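Local coordinates for PKS_KS domain-containing protein (Photorhabdus luminescens subsp. laumondii, PDB 6SMO) that probably acts as a ketosynthase subunit that condenses acyl units on an acyl carrier protein, and holds a polyketide-like pentaoxo-dodecanal chain in its pocket, at residues Cys140-Ile144 and Leu156-Asp161; Ala197-Ala201 and Met213-Ala217; Ser218-Leu222 and Ile260-Cys264; Cys249-Arg255 and Asn396-Pro402; Ala307-Ile312 and Ile431-Ile435. One frame throughout, in Å; residues are numbered along the deposited sequence.

Contact 1: residues Cys140-Ile144 and Leu156-Asp161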
# COMPACT_ATOMS: atom_id res chain seq x y z
N CYS B 140 -4.00 -20.82 6.24
CA CYS B 140 -3.01 -21.20 7.28
C CYS B 140 -3.64 -21.06 8.68
O CYS B 140 -3.49 -22.00 9.48
CB CYS B 140 -1.76 -20.33 7.19
SG CYS B 140 -0.59 -20.59 8.55
N LEU B 141 -4.32 -19.94 8.94
CA LEU B 141 -4.93 -19.58 10.25
C LEU B 141 -6.01 -20.59 10.63
O LEU B 141 -6.06 -20.98 11.81
CB LEU B 141 -5.50 -18.16 10.15
CG LEU B 141 -6.35 -17.69 11.33
CD1 LEU B 141 -5.56 -17.68 12.63
CD2 LEU B 141 -6.93 -16.31 11.06
N LEU B 142 -6.86 -20.99 9.67
CA LEU B 142 -8.03 -21.88 9.91
C LEU B 142 -7.57 -23.34 10.02
O LEU B 142 -8.23 -24.11 10.75
CB LEU B 142 -9.03 -21.70 8.76
CG LEU B 142 -9.78 -20.37 8.77
CD1 LEU B 142 -10.46 -20.13 7.43
CD2 LEU B 142 -10.80 -20.32 9.90
N ARG B 143 -6.48 -23.71 9.33
CA ARG B 143 -5.87 -25.06 9.37
C ARG B 143 -5.30 -25.32 10.78
O ARG B 143 -5.59 -26.40 11.33
CB ARG B 143 -4.78 -25.18 8.31
CG ARG B 143 -4.16 -26.56 8.18
CD ARG B 143 -2.68 -26.48 7.83
NE ARG B 143 -2.44 -25.66 6.65
CZ ARG B 143 -1.24 -25.22 6.26
NH1 ARG B 143 -1.14 -24.48 5.17
NH2 ARG B 143 -0.16 -25.50 6.97
N ILE B 144 -4.54 -24.37 11.32
CA ILE B 144 -3.81 -24.50 12.62
C ILE B 144 -4.80 -24.42 13.79
O ILE B 144 -4.43 -24.90 14.88
CB ILE B 144 -2.68 -23.45 12.75
CG1 ILE B 144 -3.19 -22.01 12.71
CG2 ILE B 144 -1.61 -23.70 11.69
CD1 ILE B 144 -2.11 -20.95 12.82
N LEU B 156 1.12 -27.70 14.12
CA LEU B 156 0.49 -27.77 12.78
C LEU B 156 1.06 -26.70 11.84
O LEU B 156 0.85 -26.82 10.62
CB LEU B 156 -1.04 -27.62 12.91
CG LEU B 156 -1.80 -28.87 13.36
CD1 LEU B 156 -3.26 -28.55 13.60
CD2 LEU B 156 -1.66 -30.00 12.35
N ILE B 157 1.76 -25.68 12.37
CA ILE B 157 2.40 -24.60 11.57
C ILE B 157 3.56 -25.21 10.78
O ILE B 157 4.55 -25.62 11.41
CB ILE B 157 2.87 -23.42 12.45
CG1 ILE B 157 1.71 -22.79 13.23
CG2 ILE B 157 3.60 -22.38 11.61
CD1 ILE B 157 2.15 -21.94 14.40
N LYS B 158 3.43 -25.26 9.45
CA LYS B 158 4.45 -25.81 8.52
C LYS B 158 5.51 -24.74 8.23
O LYS B 158 5.24 -23.55 8.47
CB LYS B 158 3.80 -26.30 7.22
CG LYS B 158 3.02 -27.60 7.34
CD LYS B 158 3.90 -28.82 7.44
CE LYS B 158 3.12 -30.11 7.57
NZ LYS B 158 4.01 -31.30 7.51
N SER B 159 6.68 -25.18 7.72
CA SER B 159 7.81 -24.31 7.31
C SER B 159 7.41 -23.46 6.09
O SER B 159 7.90 -22.32 5.98
CB SER B 159 9.03 -25.15 7.01
OG SER B 159 10.14 -24.33 6.68
N GLU B 160 6.53 -24.00 5.23
CA GLU B 160 6.11 -23.37 3.95
C GLU B 160 5.15 -22.20 4.20
O GLU B 160 5.02 -21.35 3.30
CB GLU B 160 5.44 -24.41 3.04
CG GLU B 160 6.33 -25.59 2.69
CD GLU B 160 7.44 -25.30 1.69
OE1 GLU B 160 8.33 -24.48 2.01
OE2 GLU B 160 7.42 -25.89 0.59
N ASP B 161 4.51 -22.16 5.38
CA ASP B 161 3.42 -21.19 5.72
C ASP B 161 3.97 -19.76 5.82
O ASP B 161 3.18 -18.83 5.60
CB ASP B 161 2.73 -21.57 7.03
CG ASP B 161 1.84 -22.80 6.93
OD1 ASP B 161 1.23 -23.01 5.86
OD2 ASP B 161 1.75 -23.54 7.93
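Arg143 of helix 134-144 reaches across to Asp161 in the loop that follows. The pair belongs to the N-terminal half of a thiolase-like ketosynthase fold, in an excursion that folds back on its own helix. The salt bridge has NH1 of Arg143 2.9 Å from OD1 of Asp161. That oxygen is met on its syn side, and it lies 26° out of the guanidinium plane. NH2 of Arg143 adds weak, bent bonds to both oxygens of Asp161. The two side chains come from opposite directions. The guanidinium and carboxylate planes are 43° apart, so this is not a flat two-pronged pairing. CG of Arg143 stands anti to the backbone N (chi1 -175°), and bends further along the chain turn the guanidinium to the loop. Its NH1 also pairs with Glu139, one turn back.

The tighter, apolar part lies beside the bridge. CG2 of Ile144 sits 3.8 Å from CG1 of Ile157 and also touches CB of Leu156. Both isoleucines are buried and also pack on the chain of the Ketoacyl_synth_N domain-containing protein. Next to this patch is a polar neighbour: SG of Cys140 lies over one face of the Asp161 carboxylate, near its CG.

The other side is looser. Lys158 is exposed, and only the root of its side chain comes near NH2 of Arg143 before its amine leads away. Its backbone is better fixed: N of Lys158 gives a hydrogen bond of 2.8 Å to OD2 of Asp161, coming to the carboxylate face opposite SG of Cys140.

Contact 2: residues Ala197-Ala201 and Met213-Ala217; sequences ALGIA and MLAGA
Met213 and Ala201 meet at one end of a buried helix-on-strand contact without any hydrogen bond across it. Helix 197-201 runs nearly antiparallel to strand 213-217, at 162°, with the two axes 7.1 Å apart at their closest.

Leu198 can be followed outward. Its CB leaves the helix along the side of the strand rather than straight at it. CG stands anti to the carbonyl carbon (chi1 -69°), and there the chain branches. CD2 of Leu198 ends 3.8 Å from CB of Ala215. CD1 turns to Ile435 of strand 431-438. The leucine also packs on Leu269 of strand 263-271 and on Ser379 of helix 372-388.

Small residues fill the rest. CB of Ala201 touches both CB of Ala215 and CG of Met213, each at 3.6 Å. One turn earlier, CB of Ala197 rests on the Gly216 backbone, 3.3 Å from O of Gly216. Methyl groups on both sides let the helix settle close to the sheet.

The strand lies in the central sheet between strands 123-128 and 263-271. Helix 193-206 followed by strand 212-219 is the helix-to-strand half of a beta-alpha-beta unit, part of the layered alpha/beta core of the thiolase-like fold.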
# COMPACT_ATOMS: atom_id res chain seq x y z
N ALA B 197 3.28 1.98 -8.23
CA ALA B 197 4.37 1.09 -8.70
C ALA B 197 4.90 1.59 -10.04
O ALA B 197 6.14 1.62 -10.22
CB ALA B 197 3.89 -0.33 -8.78
N LEU B 198 4.00 1.96 -10.96
CA LEU B 198 4.34 2.58 -12.27
C LEU B 198 4.98 3.95 -12.04
O LEU B 198 5.92 4.29 -12.79
CB LEU B 198 3.06 2.70 -13.12
CG LEU B 198 2.46 1.38 -13.60
CD1 LEU B 198 1.04 1.58 -14.09
CD2 LEU B 198 3.31 0.76 -14.70
N GLY B 199 4.49 4.69 -11.05
CA GLY B 199 4.99 6.03 -10.67
C GLY B 199 6.43 6.00 -10.20
O GLY B 199 7.23 6.82 -10.71
N ILE B 200 6.77 5.11 -9.27
CA ILE B 200 8.14 4.97 -8.69
C ILE B 200 9.07 4.38 -9.77
O ILE B 200 10.26 4.76 -9.78
CB ILE B 200 8.14 4.14 -7.39
CG1 ILE B 200 9.39 4.41 -6.55
CG2 ILE B 200 7.96 2.66 -7.66
CD1 ILE B 200 9.25 4.04 -5.09
N ALA B 201 8.55 3.50 -10.62
CA ALA B 201 9.26 2.89 -11.77
C ALA B 201 9.62 3.98 -12.79
O ALA B 201 10.75 3.93 -13.32
CB ALA B 201 8.40 1.81 -12.40
N MET B 213 12.78 -1.35 -16.34
CA MET B 213 11.99 -1.47 -15.08
C MET B 213 10.72 -2.29 -15.33
O MET B 213 9.89 -1.86 -16.16
CB MET B 213 11.62 -0.08 -14.54
CG MET B 213 11.41 -0.05 -13.03
SD MET B 213 12.97 -0.02 -12.11
CE MET B 213 12.36 -0.22 -10.44
N LEU B 214 10.58 -3.42 -14.63
CA LEU B 214 9.36 -4.27 -14.64
C LEU B 214 8.41 -3.76 -13.56
O LEU B 214 8.72 -3.95 -12.36
CB LEU B 214 9.76 -5.73 -14.41
CG LEU B 214 8.68 -6.77 -14.68
CD1 LEU B 214 9.27 -8.05 -15.26
CD2 LEU B 214 7.88 -7.08 -13.42
N ALA B 215 7.30 -3.14 -13.96
CA ALA B 215 6.32 -2.47 -13.07
C ALA B 215 4.92 -3.05 -13.29
O ALA B 215 4.68 -3.62 -14.37
CB ALA B 215 6.34 -0.98 -13.32
N GLY B 216 4.04 -2.91 -12.29
CA GLY B 216 2.64 -3.35 -12.35
C GLY B 216 2.10 -3.73 -10.97
O GLY B 216 2.59 -3.17 -9.97
N ALA B 217 1.14 -4.66 -10.93
CA ALA B 217 0.50 -5.16 -9.69
C ALA B 217 -0.17 -6.52 -9.94
O ALA B 217 -0.66 -6.74 -11.06
CB ALA B 217 -0.49 -4.14 -9.17

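Contact 3: residues Ser218-Leu222 and Ile260-Cys264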
# COMPACT_ATOMS: atom_id res chain seq x y z
N SER B 218 -0.24 -7.33 -8.89
CA SER B 218 -0.90 -8.66 -8.87
C SER B 218 -1.85 -8.72 -7.68
O SER B 218 -1.46 -8.24 -6.64
CB SER B 218 0.11 -9.75 -8.80
OG SER B 218 -0.50 -11.01 -8.91
N GLU B 219 -3.05 -9.28 -7.85
CA GLU B 219 -4.04 -9.40 -6.75
C GLU B 219 -4.80 -10.73 -6.83
O GLU B 219 -5.16 -11.10 -7.93
CB GLU B 219 -5.06 -8.29 -6.91
CG GLU B 219 -5.76 -7.92 -5.64
CD GLU B 219 -4.85 -7.32 -4.60
OE1 GLU B 219 -4.73 -7.88 -3.52
OE2 GLU B 219 -4.27 -6.30 -4.91
N ALA B 220 -5.03 -11.40 -5.70
CA ALA B 220 -5.82 -12.65 -5.63
C ALA B 220 -6.77 -12.58 -4.43
O ALA B 220 -6.59 -13.34 -3.49
CB ALA B 220 -4.91 -13.84 -5.54
N PRO B 221 -7.83 -11.75 -4.46
CA PRO B 221 -8.71 -11.54 -3.32
C PRO B 221 -10.03 -12.30 -3.31
O PRO B 221 -10.92 -11.87 -2.67
CB PRO B 221 -9.01 -10.06 -3.53
CG PRO B 221 -9.19 -9.94 -5.00
CD PRO B 221 -8.23 -10.95 -5.59
N LEU B 222 -10.14 -13.35 -4.12
CA LEU B 222 -11.38 -14.14 -4.17
C LEU B 222 -11.30 -15.25 -3.13
O LEU B 222 -11.34 -16.40 -3.50
CB LEU B 222 -11.55 -14.67 -5.58
CG LEU B 222 -11.63 -13.58 -6.64
CD1 LEU B 222 -12.13 -14.15 -7.95
CD2 LEU B 222 -12.52 -12.46 -6.17
N ILE B 260 -16.03 -7.72 -7.11
CA ILE B 260 -14.61 -8.08 -6.79
C ILE B 260 -14.10 -9.06 -7.85
O ILE B 260 -14.91 -9.86 -8.36
CB ILE B 260 -14.48 -8.65 -5.36
CG1 ILE B 260 -13.02 -8.65 -4.90
CG2 ILE B 260 -15.11 -10.03 -5.25
CD1 ILE B 260 -12.86 -8.75 -3.40
N ALA B 261 -12.81 -8.98 -8.17
CA ALA B 261 -12.13 -9.76 -9.23
C ALA B 261 -10.69 -10.08 -8.81
O ALA B 261 -10.24 -9.51 -7.81
CB ALA B 261 -12.16 -9.00 -10.53
N GLU B 262 -10.03 -10.96 -9.56
CA GLU B 262 -8.59 -11.30 -9.40
C GLU B 262 -7.87 -11.07 -10.73
O GLU B 262 -8.56 -10.86 -11.75
CB GLU B 262 -8.42 -12.75 -8.93
CG GLU B 262 -8.99 -13.79 -9.88
CD GLU B 262 -8.79 -15.24 -9.46
OE1 GLU B 262 -9.24 -16.13 -10.20
OE2 GLU B 262 -8.18 -15.47 -8.39
N GLY B 263 -6.54 -11.09 -10.72
CA GLY B 263 -5.70 -10.95 -11.93
C GLY B 263 -4.39 -10.24 -11.64
O GLY B 263 -4.09 -9.99 -10.46
N CYS B 264 -3.65 -9.91 -12.71
CA CYS B 264 -2.33 -9.23 -12.65
C CYS B 264 -2.07 -8.48 -13.96
O CYS B 264 -2.42 -9.02 -15.03
CB CYS B 264 -1.21 -10.23 -12.39
SG CYS B 264 0.45 -9.49 -12.43
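Leu222 and Glu262 cross at about a right angle, with CD1 of Leu222 3.7 Å from CG of Glu262. The glutamate chain is extended beyond CG, and the leucine lies across its apolar length. The carboxylate of Glu262 forms a salt bridge with Lys95. CD2 of Leu222 lies 3.7 Å from CG2 of Ile260. Those two side chains slide past each other in opposite directions. Pro221 passes Ile260 the same way, CG of Pro221 against CG1 of Ile260 at 4.0 Å, and crosses Glu262 obliquely.

Farther along, the backbones join as antiparallel strands. Glu219 and Gly263 form a hydrogen-bonded pair: N of Glu219 to O of Gly263 is 2.9 Å, and N of Gly263 to O of Glu219 is 3.1 Å. The backbone angles of Gly263 suit glycine. Ser218 and Cys264 form the next, non-hydrogen-bonded pair, with OG of Ser218 3.6 Å from CB of Cys264. That hydroxyl bonds to the carbonyl of Tyr96.

Glu219 points to the other face of the sheet. Its carboxylate takes the backbone N-H groups of Ala130 and Ile131, which line the ligand pocket. Strands 212-219 and 263-271 meet here, between helix 95-111 by Cys264 and helix 372-388 by Glu219, while helix 224-233 packs on Ile260.

Contact 4: residues Cys249-Arg255 and Asn396-Pro402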
# COMPACT_ATOMS: atom_id res chain seq x y z
N CYS B 249 -21.86 -1.98 -13.29
CA CYS B 249 -22.39 -1.02 -14.30
C CYS B 249 -21.92 0.39 -13.94
O CYS B 249 -22.67 1.17 -13.36
CB CYS B 249 -23.91 -1.08 -14.37
SG CYS B 249 -24.72 -1.02 -12.75
N PRO B 250 -20.66 0.76 -14.28
CA PRO B 250 -20.13 2.09 -13.97
C PRO B 250 -20.90 3.24 -14.64
O PRO B 250 -21.22 3.13 -15.81
CB PRO B 250 -18.69 2.05 -14.52
CG PRO B 250 -18.36 0.58 -14.59
CD PRO B 250 -19.67 -0.10 -14.93
N PHE B 251 -21.19 4.30 -13.86
CA PHE B 251 -21.84 5.57 -14.29
C PHE B 251 -23.33 5.36 -14.56
O PHE B 251 -23.99 6.33 -15.01
CB PHE B 251 -21.12 6.16 -15.51
CG PHE B 251 -19.63 6.29 -15.36
CD1 PHE B 251 -19.08 7.23 -14.49
CD2 PHE B 251 -18.77 5.48 -16.08
CE1 PHE B 251 -17.71 7.35 -14.34
CE2 PHE B 251 -17.39 5.60 -15.93
CZ PHE B 251 -16.87 6.54 -15.07
N SER B 252 -23.87 4.17 -14.29
CA SER B 252 -25.31 3.82 -14.42
C SER B 252 -26.04 4.19 -13.12
O SER B 252 -25.39 4.16 -12.06
CB SER B 252 -25.50 2.37 -14.77
OG SER B 252 -24.90 2.06 -16.02
N LEU B 253 -27.33 4.49 -13.22
CA LEU B 253 -28.20 4.92 -12.09
C LEU B 253 -28.48 3.72 -11.17
O LEU B 253 -28.84 3.95 -10.00
CB LEU B 253 -29.49 5.52 -12.65
CG LEU B 253 -30.46 6.14 -11.64
CD1 LEU B 253 -29.75 7.11 -10.71
CD2 LEU B 253 -31.61 6.83 -12.35
N GLU B 254 -28.32 2.49 -11.67
CA GLU B 254 -28.65 1.22 -10.95
C GLU B 254 -27.50 0.78 -10.03
O GLU B 254 -27.76 -0.05 -9.14
CB GLU B 254 -28.95 0.10 -11.94
CG GLU B 254 -30.30 0.22 -12.63
CD GLU B 254 -30.33 1.07 -13.89
OE1 GLU B 254 -29.35 1.82 -14.12
OE2 GLU B 254 -31.32 0.99 -14.63
N ARG B 255 -26.28 1.30 -10.23
CA ARG B 255 -25.04 0.83 -9.55
C ARG B 255 -25.21 0.91 -8.03
O ARG B 255 -25.82 1.90 -7.56
CB ARG B 255 -23.82 1.63 -10.03
CG ARG B 255 -23.75 3.06 -9.51
CD ARG B 255 -22.61 3.82 -10.16
NE ARG B 255 -22.40 5.14 -9.58
CZ ARG B 255 -23.06 6.25 -9.92
NH1 ARG B 255 -24.00 6.22 -10.85
NH2 ARG B 255 -22.78 7.39 -9.32
N ASN B 396 -22.92 -2.78 -19.82
CA ASN B 396 -23.99 -2.88 -18.78
C ASN B 396 -24.52 -1.47 -18.45
O ASN B 396 -25.01 -1.29 -17.32
CB ASN B 396 -23.49 -3.60 -17.53
CG ASN B 396 -22.77 -4.90 -17.84
OD1 ASN B 396 -23.11 -5.59 -18.80
ND2 ASN B 396 -21.79 -5.24 -17.03
N TYR B 397 -24.44 -0.53 -19.39
CA TYR B 397 -24.96 0.85 -19.24
C TYR B 397 -26.48 0.83 -19.45
O TYR B 397 -26.93 0.74 -20.61
CB TYR B 397 -24.27 1.83 -20.19
CG TYR B 397 -24.53 3.28 -19.86
CD1 TYR B 397 -23.77 3.94 -18.91
CD2 TYR B 397 -25.55 3.99 -20.48
CE1 TYR B 397 -24.00 5.27 -18.60
CE2 TYR B 397 -25.80 5.32 -20.17
CZ TYR B 397 -25.02 5.96 -19.23
OH TYR B 397 -25.26 7.27 -18.92
N GLN B 398 -27.24 0.89 -18.35
CA GLN B 398 -28.72 0.78 -18.32
C GLN B 398 -29.32 2.19 -18.35
O GLN B 398 -29.26 2.82 -19.43
CB GLN B 398 -29.15 -0.06 -17.12
CG GLN B 398 -28.68 -1.51 -17.19
CD GLN B 398 -28.72 -2.20 -15.84
OE1 GLN B 398 -29.69 -2.10 -15.10
NE2 GLN B 398 -27.64 -2.90 -15.52
N THR B 399 -29.85 2.68 -17.23
CA THR B 399 -30.48 4.02 -17.10
C THR B 399 -29.39 5.06 -16.88
O THR B 399 -28.55 4.90 -15.99
CB THR B 399 -31.51 4.05 -15.96
OG1 THR B 399 -32.35 2.90 -16.08
CG2 THR B 399 -32.37 5.30 -15.98
N PRO B 400 -29.35 6.16 -17.68
CA PRO B 400 -28.36 7.21 -17.49
C PRO B 400 -28.62 8.03 -16.21
O PRO B 400 -29.74 8.43 -15.99
CB PRO B 400 -28.51 8.09 -18.74
CG PRO B 400 -29.94 7.87 -19.18
CD PRO B 400 -30.26 6.44 -18.80
N ASP B 401 -27.57 8.23 -15.40
CA ASP B 401 -27.61 9.02 -14.14
C ASP B 401 -27.59 10.50 -14.51
O ASP B 401 -26.77 10.92 -15.32
CB ASP B 401 -26.44 8.65 -13.22
CG ASP B 401 -26.61 9.09 -11.78
OD1 ASP B 401 -26.88 10.28 -11.55
OD2 ASP B 401 -26.47 8.22 -10.89
N PRO B 402 -28.49 11.34 -13.94
CA PRO B 402 -28.47 12.78 -14.21
C PRO B 402 -27.20 13.49 -13.72
O PRO B 402 -26.81 14.46 -14.35
CB PRO B 402 -29.71 13.32 -13.47
CG PRO B 402 -30.01 12.28 -12.41
CD PRO B 402 -29.58 10.96 -13.03
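Glu254 grips Thr399 with both carboxylate oxygens. OE2 of Glu254 takes the hydroxyl OG1 of Thr399 at 2.6 Å, and OE1 of Glu254 takes the backbone N of Thr399 at 3.3 Å, on its syn lone pair. A bend at chi2 (87°) folds the glutamate chain so that it crosses the threonine at about a right angle. CG of Glu254 also lies against OE1 of Gln398.

One residue earlier, N of Leu253 gives a hydrogen bond of 3.1 Å to O of Thr399. Leu253 has CG anti to its backbone N (chi1 -174°), which brings CD1 to within 3.5 Å of OD2 of Asp401 while CD2 meets CG2 of Thr399.

Arg255 is extended from CG to NE. NH1 of Arg255 forms a salt bridge of 3.2 Å with OD2 of Asp401, reached from above the carboxylate plane. NH1 of Arg255 also binds O of Ser252, 2.8 Å away, and ties the type I turn between them. Asp401 uses its other oxygen on N of Asp403.

Tyr397 puts its ring by the type II turn from Cys249 to Ser252, with CE1 3.7 Å from O of Phe251. Loop 396-402 follows strand 390-391; loop 249-255 precedes strand 263-271. Behind them, Pro250 and Phe251 rest on helix 337-350.

Contact 5: residues Ala307-Ile312 and Ile431-Ile435; sequences AMARCI and IHSVI
CB of Met308 lies over one face of the His432 ring, where helix 306-319 packs on strand 431-438 of the central sheet in the thiolase-like ketosynthase fold. CB of Met308 makes a CH-pi contact, 4.0 Å from the centroid of the His432 ring and 12° off the normal. The two side chains cross at about a right angle. CG of Met308 is anti to the backbone N (chi1 174°), and bends at chi2 and chi3 curl the chain round. SD then reaches the ring only obliquely, while CE comes near ND1. CB of Ala307 approaches CD2 of His432 at 3.8 Å, neither over the face nor at the edge.

Val434, two residues on, points to the same side of the strand. Its CG2 is the common partner of three helix side chains. SG of Cys311 lies 3.7 Å from CG2 of Val434; CG1 of Ile312 and SD of Met308 touch the same methyl. No hydrogen bond links 307-312 to 431-435, so apolar and ring contacts carry the join. The segments run nearly parallel, at 29°, with axes 7.9 Å apart.

The second shell fixes the ring. NE2 of His432 bonds to Asn294, and ND1 to Ser426 on the neighbouring strand 420-427, so both ring nitrogens have partners and its rotation is set. Helix 337-350 packs on Met308 through Ala346 and on His432 through Asn342. The strand carbonyl is held as well: O of His432 accepts a hydrogen bond from OG of Ser291 and lies 3.6 Å from SG of Cys311.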
# COMPACT_ATOMS: atom_id res chain seq x y z
N ALA B 307 -9.90 16.87 -4.55
CA ALA B 307 -8.61 16.18 -4.33
C ALA B 307 -8.16 15.50 -5.63
O ALA B 307 -7.00 15.73 -6.04
CB ALA B 307 -8.75 15.18 -3.20
N MET B 308 -9.04 14.70 -6.24
CA MET B 308 -8.78 13.98 -7.52
C MET B 308 -8.47 14.99 -8.63
O MET B 308 -7.56 14.71 -9.43
CB MET B 308 -9.99 13.12 -7.92
CG MET B 308 -9.85 12.46 -9.28
SD MET B 308 -8.36 11.44 -9.45
CE MET B 308 -9.02 9.82 -9.06
N ALA B 309 -9.19 16.12 -8.66
CA ALA B 309 -9.01 17.22 -9.64
C ALA B 309 -7.61 17.83 -9.49
O ALA B 309 -7.00 18.14 -10.53
CB ALA B 309 -10.09 18.26 -9.45
N ARG B 310 -7.13 17.99 -8.26
CA ARG B 310 -5.78 18.54 -7.95
C ARG B 310 -4.71 17.54 -8.40
O ARG B 310 -3.66 17.99 -8.90
CB ARG B 310 -5.64 18.87 -6.46
CG ARG B 310 -4.61 19.96 -6.17
CD ARG B 310 -4.48 20.32 -4.71
NE ARG B 310 -3.36 19.64 -4.06
CZ ARG B 310 -3.44 18.51 -3.36
NH1 ARG B 310 -2.34 18.00 -2.82
NH2 ARG B 310 -4.59 17.89 -3.19
N CYS B 311 -4.97 16.24 -8.24
CA CYS B 311 -4.06 15.12 -8.61
C CYS B 311 -3.87 15.08 -10.13
O CYS B 311 -2.72 14.88 -10.58
CB CYS B 311 -4.59 13.78 -8.11
SG CYS B 311 -3.35 12.46 -8.13
N ILE B 312 -4.96 15.26 -10.89
CA ILE B 312 -4.95 15.32 -12.39
C ILE B 312 -4.10 16.53 -12.82
O ILE B 312 -3.31 16.38 -13.77
CB ILE B 312 -6.38 15.41 -12.96
CG1 ILE B 312 -7.19 14.14 -12.67
CG2 ILE B 312 -6.35 15.71 -14.45
CD1 ILE B 312 -8.69 14.35 -12.73
N ILE B 431 -6.63 7.77 -0.98
CA ILE B 431 -5.50 7.89 -1.93
C ILE B 431 -5.98 8.06 -3.38
O ILE B 431 -6.71 7.20 -3.86
CB ILE B 431 -4.53 6.70 -1.80
CG1 ILE B 431 -4.03 6.53 -0.37
CG2 ILE B 431 -3.38 6.84 -2.77
CD1 ILE B 431 -3.00 5.46 -0.21
N HIS B 432 -5.62 9.17 -4.00
CA HIS B 432 -5.84 9.39 -5.45
C HIS B 432 -4.49 9.32 -6.18
O HIS B 432 -3.51 9.89 -5.65
CB HIS B 432 -6.54 10.73 -5.71
CG HIS B 432 -7.93 10.80 -5.17
ND1 HIS B 432 -8.96 10.05 -5.70
CD2 HIS B 432 -8.46 11.52 -4.16
CE1 HIS B 432 -10.07 10.31 -5.04
NE2 HIS B 432 -9.79 11.21 -4.09
N SER B 433 -4.45 8.65 -7.33
CA SER B 433 -3.24 8.48 -8.17
C SER B 433 -3.61 8.61 -9.65
O SER B 433 -4.60 7.99 -10.07
CB SER B 433 -2.56 7.16 -7.89
OG SER B 433 -1.97 7.17 -6.60
N VAL B 434 -2.84 9.42 -10.40
CA VAL B 434 -3.05 9.70 -11.85
C VAL B 434 -1.70 9.54 -12.57
O VAL B 434 -0.69 10.03 -12.04
CB VAL B 434 -3.63 11.12 -12.06
CG1 VAL B 434 -3.83 11.44 -13.53
CG2 VAL B 434 -4.93 11.31 -11.30
N ILE B 435 -1.71 8.87 -13.73
CA ILE B 435 -0.57 8.83 -14.69
C ILE B 435 -1.05 9.39 -16.03
O ILE B 435 -2.21 9.13 -16.40
CB ILE B 435 0.03 7.42 -14.84
CG1 ILE B 435 -1.03 6.37 -15.18
CG2 ILE B 435 0.81 7.03 -13.59
CD1 ILE B 435 -0.47 5.11 -15.81

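In the fold
Along the chain, contact 1 closes before contact 2 opens, and contact 2 closes before contact 3. Contacts 3 and 4 cross, as do contacts 4 and 5. Contacts 2, 3 and 5 all reach the core beta-sheet of the thiolase-like fold. Contacts 2 and 3 share strand 212-219 and touch where O of Ala217 lies 3.3 Å from SG of Cys264. Contacts 2 and 5 also touch, with centres about 18 Å apart. Contacts 1 and 4 are peripheral, with centres about 44 Å apart: the first borders another chain, the second ties two loops. Contacts 2, 3 and 5 thus lie in the core that carries strands of both N-terminal and C-terminal parts, with contact 3 beside the ligand pocket.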